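Local coordinates for protein D-alanine--D-alanine ligase (Coxiella burnetii, PDB 3TQT) that joins two D-alanine molecules into D-alanyl-D-alanine at the expense of ATP, a step in peptidoglycan synthesis for the bacterial cell wall, at residues S135-C138 and D142-K145; C232-N237 and D289-V294. All coordinates share one frame; numbering follows the deposited sequence.

Contact 1: residues S135-C138 and D142-K145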
ATOM      1  N   SER A 135       2.347   2.826   4.499  1.00 14.97           N
ATOM      2  CA  SER A 135       3.587   2.063   4.407  1.00 15.82           C
ATOM      3  C   SER A 135       4.125   2.147   2.971  1.00 22.87           C
ATOM      4  O   SER A 135       5.313   2.359   2.756  1.00 20.20           O
ATOM      5  CB  SER A 135       3.345   0.600   4.783  1.00 18.18           C
ATOM      6  OG  SER A 135       2.915   0.494   6.132  1.00 18.91           O
ATOM      7  N   ALA A 136       3.238   1.968   1.996  1.00 20.06           N
ATOM      8  CA  ALA A 136       3.653   1.946   0.593  1.00 21.65           C
ATOM      9  C   ALA A 136       4.146   3.314   0.177  1.00 22.48           C
ATOM     10  O   ALA A 136       5.175   3.442  -0.482  1.00 27.86           O
ATOM     11  CB  ALA A 136       2.519   1.477  -0.299  1.00 21.21           C
ATOM     12  N   VAL A 137       3.424   4.349   0.575  1.00 17.03           N
ATOM     13  CA  VAL A 137       3.855   5.705   0.263  1.00 14.02           C
ATOM     14  C   VAL A 137       5.221   6.055   0.881  1.00 19.90           C
ATOM     15  O   VAL A 137       6.060   6.684   0.234  1.00 27.45           O
ATOM     16  CB  VAL A 137       2.797   6.748   0.678  1.00 18.79           C
ATOM     17  CG1 VAL A 137       3.371   8.158   0.621  1.00 23.46           C
ATOM     18  CG2 VAL A 137       1.577   6.635  -0.221  1.00 18.94           C
ATOM     19  N   CYS A 138       5.442   5.645   2.120  1.00 14.74           N
ATOM     20  CA  CYS A 138       6.678   5.984   2.816  1.00 14.31           C
ATOM     21  C   CYS A 138       7.850   5.105   2.375  1.00 17.40           C
ATOM     22  O   CYS A 138       9.013   5.515   2.449  1.00 22.28           O
ATOM     23  CB  CYS A 138       6.482   5.891   4.329  1.00 15.56           C
ATOM     24  SG  CYS A 138       5.426   7.183   5.000  1.00 20.60           S
ATOM     25  N   ASP A 142      10.684   8.311  -3.379  1.00 19.77           N
ATOM     26  CA  ASP A 142      10.321   9.332  -4.350  1.00 15.28           C
ATOM     27  C   ASP A 142       8.820   9.626  -4.301  1.00 19.04           C
ATOM     28  O   ASP A 142       8.393  10.779  -4.437  1.00 17.84           O
ATOM     29  CB  ASP A 142      10.777   8.960  -5.770  1.00 15.24           C
ATOM     30  CG  ASP A 142      10.166   7.636  -6.287  1.00 18.33           C
ATOM     31  OD1 ASP A 142       9.803   6.735  -5.487  1.00 19.10           O
ATOM     32  OD2 ASP A 142      10.061   7.505  -7.520  1.00 20.85           O
ATOM     33  N   LEU A 143       8.026   8.582  -4.081  1.00 18.25           N
ATOM     34  CA  LEU A 143       6.583   8.762  -3.898  1.00 22.38           C
ATOM     35  C   LEU A 143       6.319   9.572  -2.629  1.00 18.38           C
ATOM     36  O   LEU A 143       5.471  10.462  -2.622  1.00 17.65           O
ATOM     37  CB  LEU A 143       5.865   7.407  -3.841  1.00 18.91           C
ATOM     38  CG  LEU A 143       4.362   7.417  -3.566  1.00 22.49           C
ATOM     39  CD1 LEU A 143       3.626   8.285  -4.598  1.00 18.04           C
ATOM     40  CD2 LEU A 143       3.828   5.976  -3.543  1.00 20.07           C
ATOM     41  N   THR A 144       7.049   9.271  -1.559  1.00 16.37           N
ATOM     42  CA  THR A 144       6.926  10.034  -0.319  1.00 19.65           C
ATOM     43  C   THR A 144       7.146  11.515  -0.596  1.00 19.74           C
ATOM     44  O   THR A 144       6.347  12.367  -0.203  1.00 16.54           O
ATOM     45  CB  THR A 144       7.988   9.624   0.738  1.00 23.76           C
ATOM     46  OG1 THR A 144       8.124   8.203   0.777  1.00 20.10           O
ATOM     47  CG2 THR A 144       7.580  10.134   2.113  1.00 24.92           C
ATOM     48  N   LYS A 145       8.240  11.820  -1.287  1.00 16.76           N
ATOM     49  CA  LYS A 145       8.568  13.211  -1.569  1.00 19.95           C
ATOM     50  C   LYS A 145       7.542  13.875  -2.465  1.00 18.05           C
ATOM     51  O   LYS A 145       7.270  15.066  -2.322  1.00 17.32           O
ATOM     52  CB  LYS A 145       9.970  13.329  -2.165  1.00 21.83           C
ATOM     53  CG  LYS A 145      11.058  13.159  -1.118  1.00 22.46           C
ATOM     54  CD  LYS A 145      12.428  13.207  -1.769  1.00 22.97           C
ATOM     55  CE  LYS A 145      13.512  13.024  -0.732  1.00 23.69           C
ATOM     56  NZ  LYS A 145      14.802  13.412  -1.324  1.00 22.41           N
TER
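Thr144 reaches back to the end of helix 132-139 across a tight corner between two consecutive helices, where helix 141-150 starts after a single intervening residue. Its OG1 lies 2.6 Å from Val137 O and 3.3 Å from Cys138 O. The hydroxyl can give its proton to Val137 O or to Glu140 O in the turn, so the one proton of the buried hydroxyl has two acceptors within reach. With OG1 anti to the carbonyl carbon (chi1 -43°), CG2 turns toward Val294, and the Thr144 side chain also touches Ile317. Next to it in the chain, Leu143 lays CD2 against Val137 CA at 3.8 Å, and the two side chains cross at about a right angle. This apolar patch continues into the dimer, as Val137 packs on Leu143 of the second subunit and Leu143 on Val147 of that subunit. Farther out, Asp142 ties this helix to its surroundings: OD1 forms a salt bridge to Arg218 NH2, in the predicted ATP-binding region, and OD2 a hydrogen bond to Thr160 OG1. Asp142 OD1 also takes a weak, bent bond from Leu143 N, 2.9 Å long with an N-H...O angle of 127°.

Contact 2: residues C232-N237 and D289-V294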
ATOM      1  N   CYS A 232      13.542  12.748  13.894  1.00 19.10           N
ATOM      2  CA  CYS A 232      12.501  13.081  14.846  1.00 19.35           C
ATOM      3  C   CYS A 232      11.500  11.938  14.884  1.00 23.35           C
ATOM      4  O   CYS A 232      11.028  11.476  13.845  1.00 22.23           O
ATOM      5  CB  CYS A 232      11.822  14.391  14.444  1.00 20.23           C
ATOM      6  SG  CYS A 232      10.566  14.964  15.598  1.00 27.09           S
ATOM      7  N   ALA A 233      11.205  11.470  16.089  1.00 22.28           N
ATOM      8  CA  ALA A 233      10.284  10.364  16.268  1.00 22.68           C
ATOM      9  C   ALA A 233       8.893  10.935  16.445  1.00 25.67           C
ATOM     10  O   ALA A 233       8.680  11.814  17.273  1.00 23.59           O
ATOM     11  CB  ALA A 233      10.673   9.543  17.477  1.00 22.94           C
ATOM     12  N   VAL A 234       7.955  10.439  15.646  1.00 20.34           N
ATOM     13  CA  VAL A 234       6.560  10.856  15.739  1.00 23.53           C
ATOM     14  C   VAL A 234       5.710   9.702  16.266  1.00 21.07           C
ATOM     15  O   VAL A 234       5.919   8.535  15.916  1.00 20.78           O
ATOM     16  CB  VAL A 234       6.029  11.326  14.374  1.00 20.56           C
ATOM     17  CG1 VAL A 234       4.553  11.730  14.469  1.00 17.36           C
ATOM     18  CG2 VAL A 234       6.864  12.490  13.859  1.00 23.34           C
ATOM     19  N   LEU A 235       4.766  10.037  17.133  1.00 19.11           N
ATOM     20  CA  LEU A 235       3.894   9.036  17.736  1.00 20.15           C
ATOM     21  C   LEU A 235       2.468   9.537  17.755  1.00 19.77           C
ATOM     22  O   LEU A 235       2.195  10.655  18.195  1.00 22.44           O
ATOM     23  CB  LEU A 235       4.340   8.765  19.160  1.00 20.45           C
ATOM     24  CG  LEU A 235       3.458   7.865  20.013  1.00 19.84           C
ATOM     25  CD1 LEU A 235       3.518   6.436  19.507  1.00 19.58           C
ATOM     26  CD2 LEU A 235       3.953   7.956  21.452  1.00 25.18           C
ATOM     27  N   GLY A 236       1.553   8.701  17.279  1.00 19.26           N
ATOM     28  CA  GLY A 236       0.146   9.034  17.366  1.00 22.78           C
ATOM     29  C   GLY A 236      -0.620   8.553  16.156  1.00 21.64           C
ATOM     30  O   GLY A 236      -0.048   7.981  15.234  1.00 23.62           O
ATOM     31  N   ASN A 237      -1.925   8.802  16.175  1.00 25.21           N
ATOM     32  CA  ASN A 237      -2.778   8.539  15.040  1.00 24.62           C
ATOM     33  C   ASN A 237      -3.178   9.886  14.485  1.00 31.32           C
ATOM     34  O   ASN A 237      -2.444  10.471  13.703  1.00 29.29           O
ATOM     35  CB  ASN A 237      -4.014   7.734  15.462  1.00 28.25           C
ATOM     36  CG  ASN A 237      -3.713   6.255  15.621  1.00 28.35           C
ATOM     37  OD1 ASN A 237      -2.705   5.770  15.108  1.00 24.76           O
ATOM     38  ND2 ASN A 237      -4.590   5.529  16.324  1.00 23.12           N
ATOM     39  N   ASP A 289       3.559  17.292  10.573  1.00 25.47           N
ATOM     40  CA  ASP A 289       2.826  17.578   9.339  1.00 23.12           C
ATOM     41  C   ASP A 289       3.074  16.521   8.258  1.00 21.53           C
ATOM     42  O   ASP A 289       2.158  16.124   7.547  1.00 21.23           O
ATOM     43  CB  ASP A 289       3.188  18.962   8.809  1.00 27.24           C
ATOM     44  CG  ASP A 289       2.702  20.079   9.719  1.00 33.93           C
ATOM     45  OD1 ASP A 289       1.938  19.795  10.658  1.00 32.19           O
ATOM     46  OD2 ASP A 289       3.079  21.238   9.486  1.00 36.15           O
ATOM     47  N   ALA A 290       4.321  16.085   8.133  1.00 18.68           N
ATOM     48  CA  ALA A 290       4.686  15.051   7.176  1.00 20.09           C
ATOM     49  C   ALA A 290       3.967  13.744   7.517  1.00 18.39           C
ATOM     50  O   ALA A 290       3.431  13.079   6.648  1.00 16.21           O
ATOM     51  CB  ALA A 290       6.195  14.835   7.203  1.00 19.68           C
ATOM     52  N   PHE A 291       4.018  13.378   8.794  1.00 19.24           N
ATOM     53  CA  PHE A 291       3.342  12.199   9.313  1.00 18.59           C
ATOM     54  C   PHE A 291       1.883  12.221   8.873  1.00 21.67           C
ATOM     55  O   PHE A 291       1.339  11.227   8.384  1.00 18.54           O
ATOM     56  CB  PHE A 291       3.438  12.228  10.839  1.00 19.96           C
ATOM     57  CG  PHE A 291       2.913  10.989  11.518  1.00 19.82           C
ATOM     58  CD1 PHE A 291       3.766   9.939  11.831  1.00 24.10           C
ATOM     59  CD2 PHE A 291       1.585  10.893  11.870  1.00 22.04           C
ATOM     60  CE1 PHE A 291       3.287   8.811  12.474  1.00 26.86           C
ATOM     61  CE2 PHE A 291       1.103   9.769  12.509  1.00 24.27           C
ATOM     62  CZ  PHE A 291       1.950   8.731  12.807  1.00 24.79           C
ATOM     63  N   LYS A 292       1.248  13.372   9.032  1.00 19.30           N
ATOM     64  CA  LYS A 292      -0.168  13.485   8.701  1.00 21.58           C
ATOM     65  C   LYS A 292      -0.380  13.451   7.192  1.00 24.63           C
ATOM     66  O   LYS A 292      -1.330  12.839   6.698  1.00 23.06           O
ATOM     67  CB  LYS A 292      -0.758  14.764   9.307  1.00 20.92           C
ATOM     68  CG  LYS A 292      -0.943  14.684  10.822  1.00 31.96           C
ATOM     69  CD  LYS A 292      -1.002  16.061  11.473  1.00 38.16           C
ATOM     70  CE  LYS A 292      -2.386  16.661  11.430  1.00 47.55           C
ATOM     71  NZ  LYS A 292      -2.403  17.967  12.148  1.00 48.02           N
ATOM     72  N   MET A 293       0.533  14.090   6.467  1.00 24.13           N
ATOM     73  CA  MET A 293       0.414  14.232   5.023  1.00 24.01           C
ATOM     74  C   MET A 293       0.480  12.904   4.288  1.00 23.58           C
ATOM     75  O   MET A 293      -0.124  12.746   3.233  1.00 22.91           O
ATOM     76  CB  MET A 293       1.495  15.165   4.494  1.00 26.97           C
ATOM     77  CG  MET A 293       1.257  15.605   3.079  1.00 34.92           C
ATOM     78  SD  MET A 293       2.129  17.144   2.798  1.00 37.74           S
ATOM     79  CE  MET A 293       1.251  18.240   3.910  1.00 34.71           C
ATOM     80  N   VAL A 294       1.207  11.948   4.844  1.00 19.07           N
ATOM     81  CA  VAL A 294       1.251  10.624   4.249  1.00 19.40           C
ATOM     82  C   VAL A 294       0.279   9.680   4.951  1.00 22.15           C
ATOM     83  O   VAL A 294       0.328   8.473   4.744  1.00 20.10           O
ATOM     84  CB  VAL A 294       2.672  10.028   4.297  1.00 17.04           C
ATOM     85  CG1 VAL A 294       3.631  10.916   3.488  1.00 17.63           C
ATOM     86  CG2 VAL A 294       3.138   9.896   5.729  1.00 16.93           C
TER
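In the C-terminal ATP-grasp domain, the helix 277-293 packs on one face of an antiparallel sheet, and Phe291 reaches from its last turn to strand 228-236. The phenyl ring leaves the helix with CG anti to the backbone N (chi1 -174°), which extends it straight at the strand. Val234 meets it with one methyl: CG1 sits over one face in a CH-pi contact, 3.6 Å from the ring centroid and 27° off the normal. The methyl is displaced toward the rim, closest to CD1 at 3.3 Å, while Val234 CB lies 3.7 Å from the same Phe291 CD1. The far end of the ring reaches the backbone of Gly236 and Asn237. Gly236 O approaches CZ obliquely at 3.2 Å, and Asn237 O stands at the ring edge, in its plane, 3.8 Å from CE2. The ring thus has a methyl over a face and carbonyl oxygens by its outer carbons, with no hydrogen bond crossing between strand and helix. Gly236 adopts a phi of 144°, a region readily reached by glycine. The Asn237 amide turns elsewhere, ND2 to Leu350 O and OD1 to Gly298 N. Pro240 packs against both Val234 and Phe291, and Cys296 also touches the ring. Strand 228-236 lies between strands 241-249 and 298-306; Leu235 turns from the Phe291 side to helices 328-335 and 340-370, so the sheet is covered by helices on both faces.

Overall arrangement
Contacts 1 and 2 follow one another along the chain, with centres about 13 Å apart, and meet through Val294, just after helix 277-293. Cys138 SG lies 3.6 Å from Val294 CG2, and Val137 CG1 is 4.0 Å from Val294 CG1, joining the helix corner to the sheet-covering helix in one apolar core. Ala290 and Met293 extend that join onto Leu148 of helix 141-150. Both lie near the predicted active site, contact 1 closer: the Thr144 side chain is about 6 Å from that of Glu316, a predicted magnesium ligand, whereas that of Val234 is about 9 Å from those of Asp303, another such ligand, and Glu231, in the predicted ATP-binding region. Only contact 1 touches the second subunit.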